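Local coordinates for putative alpha-galactosidase/melibiase (Bacteroides fragilis, PDB 4OGZ), which probably hydrolyses terminal, non-reducing alpha-D-galactose residues from alpha-D-galactosides, as a glycoside hydrolase of family 27, at residues A[347-359]-A[380-392]. Residues are numbered along the deposited sequence; the frame is centred on the assembly and turned at random.
Sequences HFALWCMMASPLL and LIAINQDPLGIQA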
# COMPACT_ATOMS: atom_id res chain seq x y z
N HIS A 347 2.60 -14.53 0.09
CA HIS A 347 1.87 -13.40 0.69
C HIS A 347 2.03 -12.07 -0.09
O HIS A 347 1.03 -11.44 -0.49
CB HIS A 347 2.32 -13.32 2.15
CG HIS A 347 1.93 -12.08 2.88
ND1 HIS A 347 0.69 -11.50 2.77
CD2 HIS A 347 2.60 -11.37 3.81
CE1 HIS A 347 0.63 -10.46 3.58
NE2 HIS A 347 1.78 -10.36 4.21
N PHE A 348 3.26 -11.68 -0.39
CA PHE A 348 3.51 -10.44 -1.10
C PHE A 348 2.95 -10.46 -2.54
O PHE A 348 2.36 -9.51 -2.97
CB PHE A 348 5.01 -10.16 -1.13
CG PHE A 348 5.38 -8.84 -1.73
CD1 PHE A 348 5.04 -7.66 -1.10
CD2 PHE A 348 6.10 -8.78 -2.90
CE1 PHE A 348 5.37 -6.42 -1.63
CE2 PHE A 348 6.45 -7.55 -3.45
CZ PHE A 348 6.09 -6.37 -2.80
N ALA A 349 3.21 -11.55 -3.24
CA ALA A 349 2.76 -11.80 -4.58
C ALA A 349 1.25 -11.69 -4.69
O ALA A 349 0.75 -10.99 -5.57
CB ALA A 349 3.24 -13.16 -5.04
N LEU A 350 0.53 -12.32 -3.76
CA LEU A 350 -0.93 -12.25 -3.74
C LEU A 350 -1.44 -10.84 -3.39
O LEU A 350 -2.37 -10.34 -4.06
CB LEU A 350 -1.53 -13.32 -2.79
CG LEU A 350 -1.99 -14.58 -3.54
CD1 LEU A 350 -3.20 -14.26 -4.42
CD2 LEU A 350 -0.89 -15.19 -4.39
N TRP A 351 -0.81 -10.17 -2.44
CA TRP A 351 -1.16 -8.77 -2.14
C TRP A 351 -0.95 -7.91 -3.41
O TRP A 351 -1.73 -7.02 -3.68
CB TRP A 351 -0.36 -8.20 -0.98
CG TRP A 351 -1.00 -8.31 0.39
CD1 TRP A 351 -1.10 -7.31 1.30
CD2 TRP A 351 -1.60 -9.48 1.02
NE1 TRP A 351 -1.71 -7.76 2.45
CE2 TRP A 351 -2.06 -9.07 2.29
CE3 TRP A 351 -1.85 -10.79 0.61
CZ2 TRP A 351 -2.71 -9.93 3.17
CZ3 TRP A 351 -2.49 -11.66 1.49
CH2 TRP A 351 -2.92 -11.21 2.76
N CYS A 352 0.10 -8.20 -4.18
CA CYS A 352 0.33 -7.48 -5.42
C CYS A 352 -0.76 -7.78 -6.42
O CYS A 352 -1.30 -6.85 -7.02
CB CYS A 352 1.69 -7.83 -6.04
SG CYS A 352 3.06 -7.05 -5.19
N MSE A 353 -1.06 -9.07 -6.63
CA MSE A 353 -2.15 -9.49 -7.57
C MSE A 353 -3.50 -8.88 -7.21
O MSE A 353 -4.28 -8.48 -8.09
CB MSE A 353 -2.33 -11.01 -7.59
CG MSE A 353 -1.10 -11.82 -8.04
SE MSE A 353 -0.95 -11.62 -9.98
CE MSE A 353 -2.58 -12.59 -10.51
N MSE A 354 -3.79 -8.76 -5.92
CA MSE A 354 -5.11 -8.28 -5.50
C MSE A 354 -5.27 -6.78 -5.50
O MSE A 354 -6.26 -6.27 -5.01
CB MSE A 354 -5.40 -8.85 -4.09
CG MSE A 354 -5.52 -10.37 -4.15
SE MSE A 354 -6.11 -11.19 -2.47
CE MSE A 354 -4.81 -10.47 -1.21
N ALA A 355 -4.30 -6.05 -6.06
CA ALA A 355 -4.26 -4.60 -5.99
C ALA A 355 -4.48 -4.14 -4.55
O ALA A 355 -5.24 -3.24 -4.28
CB ALA A 355 -5.28 -3.99 -6.97
N SER A 356 -3.82 -4.81 -3.62
CA SER A 356 -3.87 -4.45 -2.21
C SER A 356 -2.89 -3.30 -1.88
O SER A 356 -1.90 -3.13 -2.58
CB SER A 356 -3.49 -5.66 -1.39
OG SER A 356 -4.26 -6.80 -1.72
N PRO A 357 -3.18 -2.49 -0.84
CA PRO A 357 -2.17 -1.65 -0.26
C PRO A 357 -0.99 -2.50 0.12
O PRO A 357 -1.17 -3.66 0.52
CB PRO A 357 -2.84 -1.12 1.02
CG PRO A 357 -4.29 -1.24 0.77
CD PRO A 357 -4.43 -2.47 -0.05
N LEU A 358 0.21 -1.98 -0.09
CA LEU A 358 1.43 -2.69 0.25
C LEU A 358 2.05 -1.90 1.39
O LEU A 358 3.00 -1.15 1.20
CB LEU A 358 2.35 -2.79 -0.98
CG LEU A 358 1.74 -3.53 -2.17
CD1 LEU A 358 2.62 -3.42 -3.42
CD2 LEU A 358 1.48 -5.00 -1.79
N LEU A 359 1.43 -1.99 2.55
CA LEU A 359 1.96 -1.36 3.77
C LEU A 359 2.84 -2.34 4.57
O LEU A 359 2.32 -3.19 5.29
CB LEU A 359 0.81 -0.83 4.65
CG LEU A 359 -0.11 0.20 3.91
CD1 LEU A 359 -1.14 0.71 4.87
CD2 LEU A 359 0.69 1.34 3.30
N LEU A 380 6.59 -7.62 -9.46
CA LEU A 380 5.38 -7.79 -8.66
C LEU A 380 4.74 -6.45 -8.29
O LEU A 380 3.50 -6.30 -8.41
CB LEU A 380 5.63 -8.58 -7.37
CG LEU A 380 5.90 -10.04 -7.60
CD1 LEU A 380 6.44 -10.67 -6.30
CD2 LEU A 380 4.65 -10.76 -8.10
N ILE A 381 5.57 -5.49 -7.92
CA ILE A 381 5.11 -4.17 -7.59
C ILE A 381 4.45 -3.54 -8.81
O ILE A 381 3.41 -2.89 -8.70
CB ILE A 381 6.28 -3.31 -7.08
CG1 ILE A 381 6.66 -3.76 -5.67
CG2 ILE A 381 5.93 -1.81 -7.10
CD1 ILE A 381 7.97 -3.21 -5.19
N ALA A 382 5.07 -3.73 -9.98
CA ALA A 382 4.54 -3.23 -11.23
C ALA A 382 3.15 -3.80 -11.52
O ALA A 382 2.28 -3.10 -11.98
CB ALA A 382 5.47 -3.58 -12.37
N ILE A 383 2.93 -5.06 -11.16
CA ILE A 383 1.62 -5.67 -11.24
C ILE A 383 0.65 -4.92 -10.32
O ILE A 383 -0.41 -4.44 -10.76
CB ILE A 383 1.68 -7.18 -10.89
CG1 ILE A 383 2.41 -7.91 -11.99
CG2 ILE A 383 0.29 -7.76 -10.74
CD1 ILE A 383 2.73 -9.35 -11.70
N ASN A 384 1.04 -4.79 -9.06
CA ASN A 384 0.24 -4.06 -8.09
C ASN A 384 -0.15 -2.66 -8.57
O ASN A 384 -1.27 -2.24 -8.30
CB ASN A 384 0.95 -3.97 -6.74
CG ASN A 384 0.13 -3.23 -5.66
OD1 ASN A 384 0.42 -2.07 -5.32
ND2 ASN A 384 -0.83 -3.92 -5.07
N GLN A 385 0.79 -1.95 -9.21
CA GLN A 385 0.59 -0.54 -9.60
C GLN A 385 0.05 -0.34 -11.02
O GLN A 385 0.03 0.81 -11.55
CB GLN A 385 1.90 0.22 -9.48
CG GLN A 385 2.47 0.24 -8.05
CD GLN A 385 1.62 1.12 -7.15
OE1 GLN A 385 1.64 2.36 -7.25
NE2 GLN A 385 0.85 0.49 -6.28
N ASP A 386 -0.39 -1.44 -11.62
CA ASP A 386 -0.89 -1.37 -12.98
C ASP A 386 -2.03 -0.38 -12.98
O ASP A 386 -2.93 -0.52 -12.19
CB ASP A 386 -1.39 -2.72 -13.46
CG ASP A 386 -1.86 -2.68 -14.90
OD1 ASP A 386 -1.00 -2.81 -15.79
OD2 ASP A 386 -3.08 -2.46 -15.12
N PRO A 387 -2.04 0.60 -13.92
CA PRO A 387 -3.07 1.67 -13.90
C PRO A 387 -4.50 1.20 -14.07
O PRO A 387 -5.43 1.89 -13.64
CB PRO A 387 -2.68 2.59 -15.08
CG PRO A 387 -1.48 2.01 -15.69
CD PRO A 387 -1.02 0.80 -14.94
N LEU A 388 -4.73 0.03 -14.64
CA LEU A 388 -6.10 -0.50 -14.68
C LEU A 388 -6.66 -0.71 -13.26
O LEU A 388 -7.85 -0.64 -13.05
CB LEU A 388 -6.20 -1.83 -15.45
CG LEU A 388 -5.83 -1.88 -16.93
CD1 LEU A 388 -6.14 -3.26 -17.50
CD2 LEU A 388 -6.57 -0.83 -17.74
N GLY A 389 -5.82 -1.05 -12.31
CA GLY A 389 -6.31 -1.20 -10.93
C GLY A 389 -7.37 -2.26 -10.73
O GLY A 389 -8.30 -2.08 -9.94
N ILE A 390 -7.26 -3.35 -11.48
CA ILE A 390 -8.13 -4.48 -11.30
C ILE A 390 -7.60 -5.40 -10.20
O ILE A 390 -6.50 -5.90 -10.31
CB ILE A 390 -8.23 -5.25 -12.59
CG1 ILE A 390 -8.92 -4.36 -13.67
CG2 ILE A 390 -9.00 -6.56 -12.40
CD1 ILE A 390 -8.80 -4.93 -15.06
N GLN A 391 -8.42 -5.72 -9.23
CA GLN A 391 -8.06 -6.76 -8.25
C GLN A 391 -8.21 -8.10 -8.94
O GLN A 391 -9.25 -8.37 -9.57
CB GLN A 391 -8.96 -6.67 -7.03
CG GLN A 391 -8.84 -7.81 -6.01
CD GLN A 391 -9.56 -7.47 -4.72
OE1 GLN A 391 -9.41 -6.36 -4.18
NE2 GLN A 391 -10.36 -8.40 -4.23
N ALA A 392 -7.19 -8.94 -8.82
CA ALA A 392 -7.20 -10.21 -9.47
C ALA A 392 -8.40 -11.05 -9.08
O ALA A 392 -8.83 -11.08 -7.94
CB ALA A 392 -5.92 -10.96 -9.18
O HOH W 1 -8.12 -3.78 -3.98
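Asn-384 reaches across to the turn that ends helix 341-353: its ND2 donates to Ser-356 O at 2.8 Å, in the carbonyl plane on a lone pair, with 159° at the hydrogen. CG lies anti to the backbone N (chi1 -178°), directing the amide at this turn, while OD1 accepts from Gln-385 NE2 at 2.8 Å; bonds at both ends of the amide fix its flip. The Leu-358 and Asn-384 side chains approach each other from opposite directions, Leu-358 CD1 lying 3.2 Å from Asn-384 OD1. The turn itself is a Schellman motif with Ala-355, at positive phi, as C-prime residue. At the end of the helix, just before this turn, Ala-392 N donates to Met-353 O (3.0 Å), tilted 33° from the carbonyl plane, and selenomethionine Met-353, bent at chi2 and chi3, brings CE to 3.9 Å from Ala-392 CB. A water lies within hydrogen-bonding distance of both Ala-355 O and Gln-391 OE1, which also accepts from Asn-316. Segments 347-353 and 380-384 run roughly parallel; between them Cys-352 SG packs on Leu-380 CB, and the Phe-348 ring receives Ile-381 CG1 at its edge, 3.9 Å from CZ. In the TIM barrel, Leu-358 forms backbone hydrogen bonds with Pro-101 and Gly-103, at the start of the first strand, 102-105, closing the barrel with the eighth, 358-360; strands 401-407 and 467-472 of the C-terminal beta domain pack against Leu-350 and Ile-383, the latter strand also against Ala-349.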